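Local atomic coordinates of type 2A phosphatase-associated protein 42 (Saccharomyces cerevisiae, PDB entry 2V0P), a protein that binds the catalytic subunits of PP2A and SIT4 phosphatases, inhibits SIT4, and takes part in negative regulation of TOR signalling in response to the nitrogen source. Residues I12-T17 with L36-K41; R86-S91 with Q97-I102; S110-L115 with E130-F135; I167-R172 with F211-I216. One frame throughout, in Å; residues are numbered along the deposited sequence. Where two conformers were deposited one is given.

Contact 1: I12-T17 with L36-K41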
# COMPACT_ATOMS: atom_id res chain seq x y z
N ILE A 12 20.45 -23.16 5.43
CA ILE A 12 19.01 -23.17 5.57
C ILE A 12 18.67 -23.15 7.05
O ILE A 12 17.73 -22.48 7.48
CB ILE A 12 18.37 -24.40 4.87
CG1 ILE A 12 18.56 -24.34 3.37
CG2 ILE A 12 16.93 -24.60 5.31
CD1 ILE A 12 18.83 -23.00 2.82
N SER A 13 19.49 -23.84 7.84
CA SER A 13 19.35 -23.85 9.27
C SER A 13 19.58 -22.46 9.91
O SER A 13 18.89 -22.10 10.82
CB SER A 13 20.28 -24.88 9.86
OG SER A 13 20.08 -25.01 11.24
N LEU A 14 20.57 -21.71 9.42
CA LEU A 14 20.82 -20.37 9.93
C LEU A 14 19.59 -19.52 9.66
O LEU A 14 19.13 -18.85 10.53
CB LEU A 14 22.07 -19.75 9.30
CG LEU A 14 23.42 -20.29 9.79
CD1 LEU A 14 24.53 -19.78 8.91
CD2 LEU A 14 23.66 -19.95 11.24
N TYR A 15 19.07 -19.62 8.45
CA TYR A 15 17.86 -18.95 8.04
C TYR A 15 16.70 -19.25 8.99
O TYR A 15 16.17 -18.33 9.58
CB TYR A 15 17.47 -19.26 6.59
CG TYR A 15 16.19 -18.55 6.21
CD1 TYR A 15 16.19 -17.15 5.99
CD2 TYR A 15 14.99 -19.23 6.16
CE1 TYR A 15 15.01 -16.47 5.67
CE2 TYR A 15 13.78 -18.56 5.84
CZ TYR A 15 13.80 -17.18 5.61
OH TYR A 15 12.64 -16.52 5.31
N SER A 16 16.35 -20.52 9.16
CA SER A 16 15.20 -20.90 9.97
C SER A 16 15.32 -20.58 11.43
O SER A 16 14.34 -20.23 12.05
CB SER A 16 14.85 -22.40 9.81
OG SER A 16 14.52 -22.64 8.47
N THR A 17 16.52 -20.72 11.98
CA THR A 17 16.72 -20.60 13.39
C THR A 17 16.98 -19.14 13.81
O THR A 17 16.63 -18.77 14.91
CB THR A 17 17.84 -21.52 13.87
OG1 THR A 17 19.05 -21.21 13.18
CG2 THR A 17 17.49 -22.98 13.61
N LEU A 36 24.43 -10.92 6.31
CA LEU A 36 25.40 -10.67 5.30
C LEU A 36 26.34 -11.86 5.08
O LEU A 36 26.61 -12.16 4.01
CB LEU A 36 26.23 -9.44 5.61
CG LEU A 36 27.26 -9.07 4.58
CD1 LEU A 36 26.65 -8.89 3.19
CD2 LEU A 36 28.01 -7.83 4.99
N SER A 37 26.81 -12.49 6.11
CA SER A 37 27.77 -13.60 5.89
C SER A 37 27.05 -14.82 5.33
O SER A 37 27.60 -15.52 4.51
CB SER A 37 28.58 -13.93 7.11
OG SER A 37 27.78 -14.37 8.16
N THR A 38 25.80 -15.01 5.75
CA THR A 38 24.96 -16.03 5.18
C THR A 38 24.75 -15.85 3.70
O THR A 38 24.88 -16.79 2.86
CB THR A 38 23.72 -16.26 5.98
OG1 THR A 38 24.09 -16.52 7.30
CG2 THR A 38 22.86 -17.57 5.42
N ILE A 39 24.41 -14.66 3.29
CA ILE A 39 24.25 -14.39 1.90
C ILE A 39 25.55 -14.63 1.14
O ILE A 39 25.52 -15.27 0.09
CB ILE A 39 23.75 -12.92 1.68
CG1 ILE A 39 22.32 -12.78 2.14
CG2 ILE A 39 23.85 -12.54 0.29
CD1 ILE A 39 22.00 -11.21 2.25
N LYS A 40 26.67 -14.15 1.66
CA LYS A 40 27.94 -14.32 1.00
C LYS A 40 28.21 -15.84 0.75
O LYS A 40 28.55 -16.23 -0.36
CB LYS A 40 29.08 -13.62 1.77
CG LYS A 40 29.01 -12.09 1.74
CD LYS A 40 30.19 -11.48 2.51
CE LYS A 40 30.14 -9.95 2.53
NZ LYS A 40 30.50 -9.33 1.22
N LYS A 41 27.98 -16.66 1.76
CA LYS A 41 28.08 -18.12 1.69
C LYS A 41 27.16 -18.73 0.63
O LYS A 41 27.56 -19.64 -0.10
CB LYS A 41 27.70 -18.75 3.01
CG LYS A 41 28.77 -18.65 4.08
CD LYS A 41 28.27 -19.27 5.35
CE LYS A 41 29.29 -19.12 6.47
NZ LYS A 41 28.73 -19.68 7.75
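L14 and T38 make this contact almost by themselves. The leucine side chain reaches out from helix 4-19 and lies obliquely across the threonine of helix 29-52, and a single methyl does the touching: L14 CD1 stands 3.7 Å from T38 OG1. Leucine CG is anti to its own carbonyl carbon (chi1 -74°) and CD1 continues outward from it, so the branch is carried across to the other helix. The hydroxyl that L14 meets is not left without a polar partner, because T38 OG1 is hydrogen-bonded to L34 O one turn earlier in its own helix. What L14 sees is therefore a hydroxyl already engaged with its helix backbone, and the meeting is one of van der Waals packing. K41 follows T38 by one turn and its extended chain runs along the solvent side, where NZ comes no nearer than 4.4 Å to L14 CD1. I11 and L19 of helix 4-19 also rest on T38, while Y15 turns to L81 and L82 of helix 75-83. The backbones keep their distance, 7.7 Å between L14 CA and T38 CA. The two helices run in broadly opposite directions and open this all-helical N-terminal domain, an arrangement consistent with its tetratricopeptide repeat-like fold.

Contact 2: R86-S91 with Q97-I102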
# COMPACT_ATOMS: atom_id res chain seq x y z
N ARG A 86 17.94 -7.48 4.42
CA ARG A 86 19.08 -6.61 4.56
C ARG A 86 18.61 -5.17 4.81
O ARG A 86 17.62 -4.76 4.29
CB ARG A 86 19.93 -6.68 3.30
CG ARG A 86 20.70 -8.00 3.21
CD ARG A 86 21.95 -7.95 4.12
NE ARG A 86 23.03 -7.13 3.59
CZ ARG A 86 23.78 -6.30 4.32
NH1 ARG A 86 23.55 -6.14 5.62
NH2 ARG A 86 24.76 -5.61 3.75
N GLN A 87 19.36 -4.46 5.64
CA GLN A 87 19.14 -3.05 5.88
C GLN A 87 20.49 -2.34 6.02
O GLN A 87 21.47 -2.91 6.54
CB GLN A 87 18.38 -2.82 7.19
CG GLN A 87 17.09 -3.45 7.27
CD GLN A 87 16.34 -3.02 8.50
OE1 GLN A 87 16.72 -2.05 9.20
NE2 GLN A 87 15.26 -3.72 8.77
N SER A 88 20.54 -1.11 5.58
CA SER A 88 21.76 -0.31 5.75
C SER A 88 21.73 0.40 7.08
O SER A 88 20.65 0.68 7.60
CB SER A 88 21.90 0.68 4.61
OG SER A 88 22.86 1.65 4.92
N ASN A 89 22.90 0.68 7.63
CA ASN A 89 23.03 1.52 8.84
C ASN A 89 23.80 2.82 8.58
O ASN A 89 24.13 3.58 9.52
CB ASN A 89 23.65 0.71 9.99
CG ASN A 89 22.62 -0.18 10.70
OD1 ASN A 89 22.81 -1.39 10.85
ND2 ASN A 89 21.50 0.44 11.14
N ASP A 90 24.08 3.09 7.31
CA ASP A 90 24.70 4.33 6.90
C ASP A 90 24.07 5.53 7.64
O ASP A 90 22.86 5.61 7.79
CB ASP A 90 24.58 4.50 5.39
CG ASP A 90 25.57 5.53 4.83
OD1 ASP A 90 26.59 5.11 4.24
OD2 ASP A 90 25.34 6.75 5.00
N SER A 91 24.91 6.44 8.12
CA SER A 91 24.40 7.63 8.82
C SER A 91 23.58 8.52 7.89
O SER A 91 22.65 9.20 8.32
CB SER A 91 25.54 8.42 9.47
OG SER A 91 26.65 8.52 8.61
N GLN A 97 17.93 4.63 3.02
CA GLN A 97 16.70 4.38 2.39
C GLN A 97 16.83 3.92 0.96
O GLN A 97 16.11 3.01 0.53
CB GLN A 97 15.72 5.57 2.53
CG GLN A 97 15.24 5.75 3.97
CD GLN A 97 14.42 6.99 4.15
OE1 GLN A 97 13.72 7.42 3.24
NE2 GLN A 97 14.53 7.61 5.33
N SER A 98 17.75 4.52 0.22
CA SER A 98 17.98 4.12 -1.16
C SER A 98 18.47 2.66 -1.23
O SER A 98 18.01 1.90 -2.04
CB SER A 98 18.97 5.04 -1.84
OG SER A 98 18.46 6.37 -1.96
N MSE A 99 19.42 2.31 -0.38
CA MSE A 99 19.93 0.93 -0.23
C MSE A 99 18.77 -0.07 -0.02
O MSE A 99 18.74 -1.12 -0.63
CB MSE A 99 20.92 0.84 0.92
CG MSE A 99 22.38 0.95 0.54
SE MSE A 99 22.93 -0.23 -0.95
CE MSE A 99 22.10 -1.88 -0.65
N LYS A 100 17.81 0.26 0.83
CA LYS A 100 16.66 -0.62 1.01
C LYS A 100 15.98 -0.98 -0.30
O LYS A 100 15.61 -2.12 -0.48
CB LYS A 100 15.65 -0.09 2.05
CG LYS A 100 14.57 -1.12 2.40
CD LYS A 100 15.08 -2.19 3.34
CE LYS A 100 14.02 -3.26 3.55
NZ LYS A 100 14.66 -4.56 3.91
N LEU A 101 15.87 -0.04 -1.20
CA LEU A 101 15.20 -0.24 -2.48
C LEU A 101 16.02 -1.17 -3.32
O LEU A 101 15.48 -2.06 -3.98
CB LEU A 101 15.02 1.09 -3.21
CG LEU A 101 14.22 2.23 -2.52
CD1 LEU A 101 14.02 3.27 -3.48
CD2 LEU A 101 12.94 1.72 -1.96
N ILE A 102 17.34 -0.98 -3.26
CA ILE A 102 18.25 -1.91 -3.92
C ILE A 102 18.08 -3.37 -3.41
O ILE A 102 17.89 -4.23 -4.21
CB ILE A 102 19.69 -1.46 -3.81
CG1 ILE A 102 19.92 -0.34 -4.78
CG2 ILE A 102 20.66 -2.68 -4.14
CD1 ILE A 102 21.14 0.51 -4.46
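K100 and R86 make the firm part of this contact: K100 NZ donates to R86 O at 3.0 Å. The ammonium approaches at a C=O...N angle of 154°, tilted a little out of the carbonyl plane, and K100 CD lies 3.7 Å from R86 O, so the aliphatic chain closes in behind the bond. The route is a bent one. CG is anti to the backbone N (chi1 -171°), and a turn at chi2, 77°, swings the rest of the chain toward the loop. K100 NZ also bonds S84 O, so two carbonyls of the segment leaving helix 75-83 share one ammonium group, while E225 and L229 of helix 199-231 touch the lysine chain. With an alanine in its place both carbonyls would probably lose their donor, and the loop would be less firmly tied to helix 93-120. Two residues on from R86, S88 CB still packs on CB of M99, a selenomethionine, at 3.8 Å; from N89 to S91 the loop draws away from the helix and is exposed to solvent. S88 OG faces its own loop instead, accepting the N-H of D90 (N to OG 3.0 Å) in an ST turn. R86 sends its guanidinium elsewhere, to Q32 OE1 of helix 29-52. No side chain touching here is fully buried, so this is a surface contact. Its chemistry is that of a lysine serving backbone oxygens: a charged donor, rather than an apolar interlock, fastens the loop to the helix that follows.

Contact 3: S110-L115 with E130-F135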
# COMPACT_ATOMS: atom_id res chain seq x y z
N SER A 110 16.15 -12.28 -7.46
CA SER A 110 16.45 -13.64 -7.05
C SER A 110 15.19 -14.51 -7.11
O SER A 110 15.23 -15.63 -7.60
CB SER A 110 17.06 -13.74 -5.66
OG SER A 110 18.38 -13.33 -5.67
N PHE A 111 14.10 -13.98 -6.59
CA PHE A 111 12.81 -14.70 -6.62
C PHE A 111 12.44 -15.04 -8.05
O PHE A 111 11.98 -16.12 -8.30
CB PHE A 111 11.71 -13.88 -5.90
CG PHE A 111 11.73 -14.01 -4.41
CD1 PHE A 111 11.66 -15.26 -3.80
CD2 PHE A 111 11.72 -12.88 -3.59
CE1 PHE A 111 11.67 -15.41 -2.44
CE2 PHE A 111 11.75 -13.01 -2.22
CZ PHE A 111 11.72 -14.31 -1.62
N ILE A 112 12.65 -14.11 -8.98
CA ILE A 112 12.32 -14.35 -10.38
C ILE A 112 13.26 -15.38 -11.10
O ILE A 112 12.82 -16.24 -11.85
CB ILE A 112 12.10 -13.02 -11.14
CG1 ILE A 112 10.91 -12.25 -10.48
CG2 ILE A 112 11.85 -13.25 -12.60
CD1 ILE A 112 10.57 -10.94 -11.13
N ASN A 113 14.54 -15.27 -10.81
CA ASN A 113 15.53 -16.30 -11.14
C ASN A 113 15.05 -17.70 -10.73
O ASN A 113 15.02 -18.55 -11.55
CB ASN A 113 16.87 -15.94 -10.45
CG ASN A 113 17.55 -14.78 -11.09
OD1 ASN A 113 17.14 -14.33 -12.12
ND2 ASN A 113 18.65 -14.30 -10.48
N PHE A 114 14.61 -17.87 -9.48
CA PHE A 114 14.11 -19.10 -8.95
C PHE A 114 12.93 -19.65 -9.81
O PHE A 114 12.98 -20.73 -10.20
CB PHE A 114 13.74 -18.94 -7.50
CG PHE A 114 13.02 -20.12 -6.89
CD1 PHE A 114 13.62 -21.41 -6.85
CD2 PHE A 114 11.78 -19.96 -6.31
CE1 PHE A 114 12.97 -22.48 -6.30
CE2 PHE A 114 11.11 -21.08 -5.69
CZ PHE A 114 11.72 -22.36 -5.72
N LEU A 115 11.90 -18.84 -10.10
CA LEU A 115 10.76 -19.28 -10.88
C LEU A 115 11.15 -19.58 -12.30
O LEU A 115 10.67 -20.53 -12.90
CB LEU A 115 9.60 -18.21 -10.84
CG LEU A 115 9.10 -17.82 -9.46
CD1 LEU A 115 8.01 -16.70 -9.54
CD2 LEU A 115 8.60 -18.94 -8.57
N GLU A 130 1.60 -18.39 -14.79
CA GLU A 130 0.81 -17.38 -15.46
C GLU A 130 1.24 -15.98 -15.00
O GLU A 130 1.36 -15.07 -15.79
CB GLU A 130 -0.66 -17.60 -15.18
CG GLU A 130 -1.55 -16.83 -16.10
CD GLU A 130 -2.89 -16.52 -15.46
OE1 GLU A 130 -3.02 -16.72 -14.23
OE2 GLU A 130 -3.81 -16.09 -16.18
N LYS A 131 1.47 -15.87 -13.70
CA LYS A 131 1.99 -14.66 -13.07
C LYS A 131 3.36 -14.30 -13.56
O LYS A 131 3.57 -13.19 -14.01
CB LYS A 131 1.96 -14.78 -11.57
CG LYS A 131 0.58 -14.91 -11.00
CD LYS A 131 0.59 -14.79 -9.53
CE LYS A 131 -0.68 -15.33 -8.88
NZ LYS A 131 -1.90 -14.98 -9.64
N LEU A 132 4.28 -15.27 -13.56
CA LEU A 132 5.63 -15.10 -14.13
C LEU A 132 5.59 -14.58 -15.56
O LEU A 132 6.36 -13.69 -15.93
CB LEU A 132 6.43 -16.42 -14.08
CG LEU A 132 7.89 -16.32 -14.55
CD1 LEU A 132 8.71 -15.49 -13.54
CD2 LEU A 132 8.52 -17.69 -14.76
N GLY A 133 4.72 -15.16 -16.37
CA GLY A 133 4.56 -14.76 -17.74
C GLY A 133 4.01 -13.35 -17.92
O GLY A 133 4.29 -12.73 -18.93
N ASN A 134 3.25 -12.86 -16.96
CA ASN A 134 2.64 -11.55 -17.10
C ASN A 134 3.63 -10.36 -17.03
O ASN A 134 3.25 -9.21 -17.32
CB ASN A 134 1.49 -11.37 -16.10
CG ASN A 134 0.28 -12.26 -16.42
OD1 ASN A 134 0.02 -12.60 -17.57
ND2 ASN A 134 -0.46 -12.61 -15.39
N PHE A 135 4.88 -10.62 -16.65
CA PHE A 135 5.89 -9.58 -16.60
C PHE A 135 6.34 -9.28 -18.02
O PHE A 135 6.91 -10.14 -18.67
CB PHE A 135 7.08 -9.98 -15.74
CG PHE A 135 6.72 -10.40 -14.35
CD1 PHE A 135 5.75 -9.75 -13.64
CD2 PHE A 135 7.39 -11.46 -13.75
CE1 PHE A 135 5.42 -10.14 -12.35
CE2 PHE A 135 7.07 -11.86 -12.46
CZ PHE A 135 6.09 -11.20 -11.76
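K131 O accepts the N-H of N134 (N to O 3.0 Å) and also sits 3.8 Å above the plane of the F135 ring, over its centre; that ring is what I112 reaches from the other segment. I112 CD1 comes within 3.9 Å of F135 CE2, approaching the ring obliquely. Everything that crosses between the segments is apolar. L132 fills the middle: its CG is anti to the backbone N (chi1 -175°), which sends the isobutyl group toward helix 93-120, where CD1 touches both L115 CB at 3.9 Å and I112 CG2 at 4.0 Å. The other methyl, L132 CD2, lies against the main chain of L115, 4.0 Å from its O. I112 thus serves two partners with two branches, CG2 for the leucine and CD1 for the phenylalanine. All four side chains are buried. The short helix 126-133 leans here on helix 93-120, and F135, further along the same segment, is also covered by E145 and L146 of helix 143-146. On other sides of helix 93-120, F111 and F114 turn to helices 75-83 and 199-231, so I112 and L115 supply the face on which 126-133 rests.

Contact 4: I167-R172 with F211-I216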
# COMPACT_ATOMS: atom_id res chain seq x y z
N ILE A 167 -7.61 -15.39 -3.52
CA ILE A 167 -8.22 -16.54 -2.89
C ILE A 167 -7.68 -17.83 -3.57
O ILE A 167 -7.37 -18.76 -2.89
CB ILE A 167 -9.73 -16.52 -2.97
CG1 ILE A 167 -10.32 -15.56 -1.91
CG2 ILE A 167 -10.31 -17.92 -2.76
CD1 ILE A 167 -11.80 -15.37 -1.97
N GLU A 168 -7.53 -17.80 -4.88
CA GLU A 168 -6.98 -18.94 -5.64
C GLU A 168 -5.53 -19.24 -5.32
O GLU A 168 -5.17 -20.40 -5.20
CB GLU A 168 -7.16 -18.75 -7.13
CG GLU A 168 -8.57 -18.82 -7.56
CD GLU A 168 -8.79 -18.43 -9.02
OE1 GLU A 168 -7.87 -17.85 -9.65
OE2 GLU A 168 -9.89 -18.73 -9.53
N LEU A 169 -4.70 -18.19 -5.20
CA LEU A 169 -3.35 -18.28 -4.64
C LEU A 169 -3.36 -18.88 -3.25
O LEU A 169 -2.63 -19.86 -2.98
CB LEU A 169 -2.62 -16.93 -4.61
CG LEU A 169 -1.18 -17.13 -4.06
CD1 LEU A 169 -0.30 -17.77 -5.09
CD2 LEU A 169 -0.64 -15.81 -3.59
N PHE A 170 -4.22 -18.35 -2.41
CA PHE A 170 -4.25 -18.73 -1.02
C PHE A 170 -4.63 -20.21 -0.90
O PHE A 170 -3.91 -20.98 -0.26
CB PHE A 170 -5.19 -17.78 -0.23
CG PHE A 170 -5.35 -18.14 1.21
CD1 PHE A 170 -4.70 -17.43 2.19
CD2 PHE A 170 -6.15 -19.20 1.59
CE1 PHE A 170 -4.86 -17.77 3.52
CE2 PHE A 170 -6.29 -19.54 2.91
CZ PHE A 170 -5.63 -18.81 3.88
N GLN A 171 -5.72 -20.61 -1.54
CA GLN A 171 -6.14 -22.00 -1.51
C GLN A 171 -5.03 -22.93 -2.03
O GLN A 171 -4.77 -23.94 -1.41
CB GLN A 171 -7.45 -22.21 -2.25
CG GLN A 171 -8.67 -21.62 -1.52
CD GLN A 171 -8.93 -22.27 -0.16
OE1 GLN A 171 -9.17 -23.48 -0.07
NE2 GLN A 171 -8.91 -21.46 0.89
N ARG A 172 -4.41 -22.57 -3.14
CA ARG A 172 -3.40 -23.43 -3.75
C ARG A 172 -2.20 -23.58 -2.81
O ARG A 172 -1.70 -24.68 -2.59
CB ARG A 172 -2.96 -22.90 -5.11
CG ARG A 172 -1.94 -23.78 -5.85
CD ARG A 172 -2.51 -25.19 -6.14
NE ARG A 172 -1.70 -25.95 -7.09
CZ ARG A 172 -1.77 -27.27 -7.26
NH1 ARG A 172 -2.66 -28.00 -6.58
NH2 ARG A 172 -0.99 -27.87 -8.15
N PHE A 211 7.60 -23.55 -2.16
CA PHE A 211 8.44 -22.37 -2.41
C PHE A 211 7.97 -21.46 -3.55
O PHE A 211 7.96 -20.22 -3.40
CB PHE A 211 9.90 -22.77 -2.54
CG PHE A 211 10.47 -23.40 -1.33
CD1 PHE A 211 9.87 -23.31 -0.12
CD2 PHE A 211 11.72 -24.06 -1.43
CE1 PHE A 211 10.46 -23.88 1.04
CE2 PHE A 211 12.31 -24.62 -0.32
CZ PHE A 211 11.69 -24.55 0.91
N SER A 212 7.57 -22.04 -4.67
CA SER A 212 7.12 -21.28 -5.79
C SER A 212 5.82 -20.50 -5.46
O SER A 212 5.69 -19.36 -5.87
CB SER A 212 6.93 -22.17 -7.03
OG SER A 212 5.73 -22.87 -6.92
N LEU A 213 4.93 -21.10 -4.68
CA LEU A 213 3.74 -20.42 -4.27
C LEU A 213 4.11 -19.29 -3.25
O LEU A 213 3.70 -18.19 -3.46
CB LEU A 213 2.71 -21.39 -3.75
CG LEU A 213 2.17 -22.26 -4.92
CD1 LEU A 213 1.70 -23.53 -4.37
CD2 LEU A 213 1.01 -21.55 -5.66
N ASP A 214 4.90 -19.59 -2.22
CA ASP A 214 5.36 -18.63 -1.25
C ASP A 214 5.96 -17.44 -1.94
O ASP A 214 5.69 -16.34 -1.56
CB ASP A 214 6.45 -19.25 -0.33
CG ASP A 214 6.80 -18.33 0.87
OD1 ASP A 214 5.85 -17.89 1.58
OD2 ASP A 214 8.00 -18.07 1.12
N THR A 215 6.76 -17.67 -2.98
CA THR A 215 7.45 -16.65 -3.79
C THR A 215 6.51 -15.58 -4.31
O THR A 215 6.82 -14.40 -4.25
CB THR A 215 8.27 -17.32 -4.95
OG1 THR A 215 9.31 -18.05 -4.35
CG2 THR A 215 8.91 -16.34 -5.92
N ILE A 216 5.34 -15.98 -4.80
CA ILE A 216 4.43 -14.98 -5.30
C ILE A 216 4.10 -13.97 -4.18
O ILE A 216 4.12 -12.82 -4.44
CB ILE A 216 3.16 -15.59 -5.95
CG1 ILE A 216 3.50 -16.38 -7.23
CG2 ILE A 216 2.10 -14.50 -6.20
CD1 ILE A 216 4.25 -15.67 -8.28
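Helices 156-186 and 199-231 run nearly antiparallel where these segments meet, at 147° between their directions, with the axes 10.3 Å apart at closest approach. L213 makes two of the three closest residue pairs. Its CG is anti to the carbonyl carbon (chi1 -69°), and its two methyls spread over two partners: CD2 lies 4.0 Å from L169 CD1 and 3.7 Å from R172 CG, while CD1 rests against the same R172 CG at 3.9 Å. L169 and L213 lie alongside each other, pointing opposite ways, whereas R172 lies obliquely across the leucine. L169 uses its other branch as well, CD2 meeting I216 CG2 at 4.0 Å. Of the R172 side chain it is the CG methylene that meets L213; L213 CD1 also lies near R172 O. The charged end of R172 goes to E175 and D125, both in salt bridges, so the methylene that L213 touches belongs to a chain anchored at its far end. Cutting L213 back to an alanine would be likely to open a gap beneath L169 and R172 CG and leave both without their common apolar neighbour. L127 of helix 126-133 touches both L169 and R172, and V128 touches L213, so a third helix closes the side of the pair. T215 faces helix 93-120 instead, its OG1 bonded to F211 O at 2.7 Å. These are the last two helices of the modelled chain, and antiparallel neighbours packed through apolar side chains are consistent with the tetratricopeptide repeat-like fold of this domain.

The four contacts are met one after another along the chain. Contacts 1 and 2 touch: I39 CD1 packs on R86 CG at 3.6 Å, so the loop held by K100 also lies against helix 29-52. Contacts 3 and 4 form one continuous core, their centres about 13 Å apart, with F111 CD1 3.6 Å from T215 CG2 and K131 CD 3.7 Å from I216 CG2. Helix 93-120 links the two groups, serving contacts 2 and 3, whose centres are about 25 Å apart. Contacts 1 and 4 lie on opposite sides of the chain's centre. A zinc ion lies about 9 Å from the K100 side chain and one about 10 Å from I112, too far for ligation.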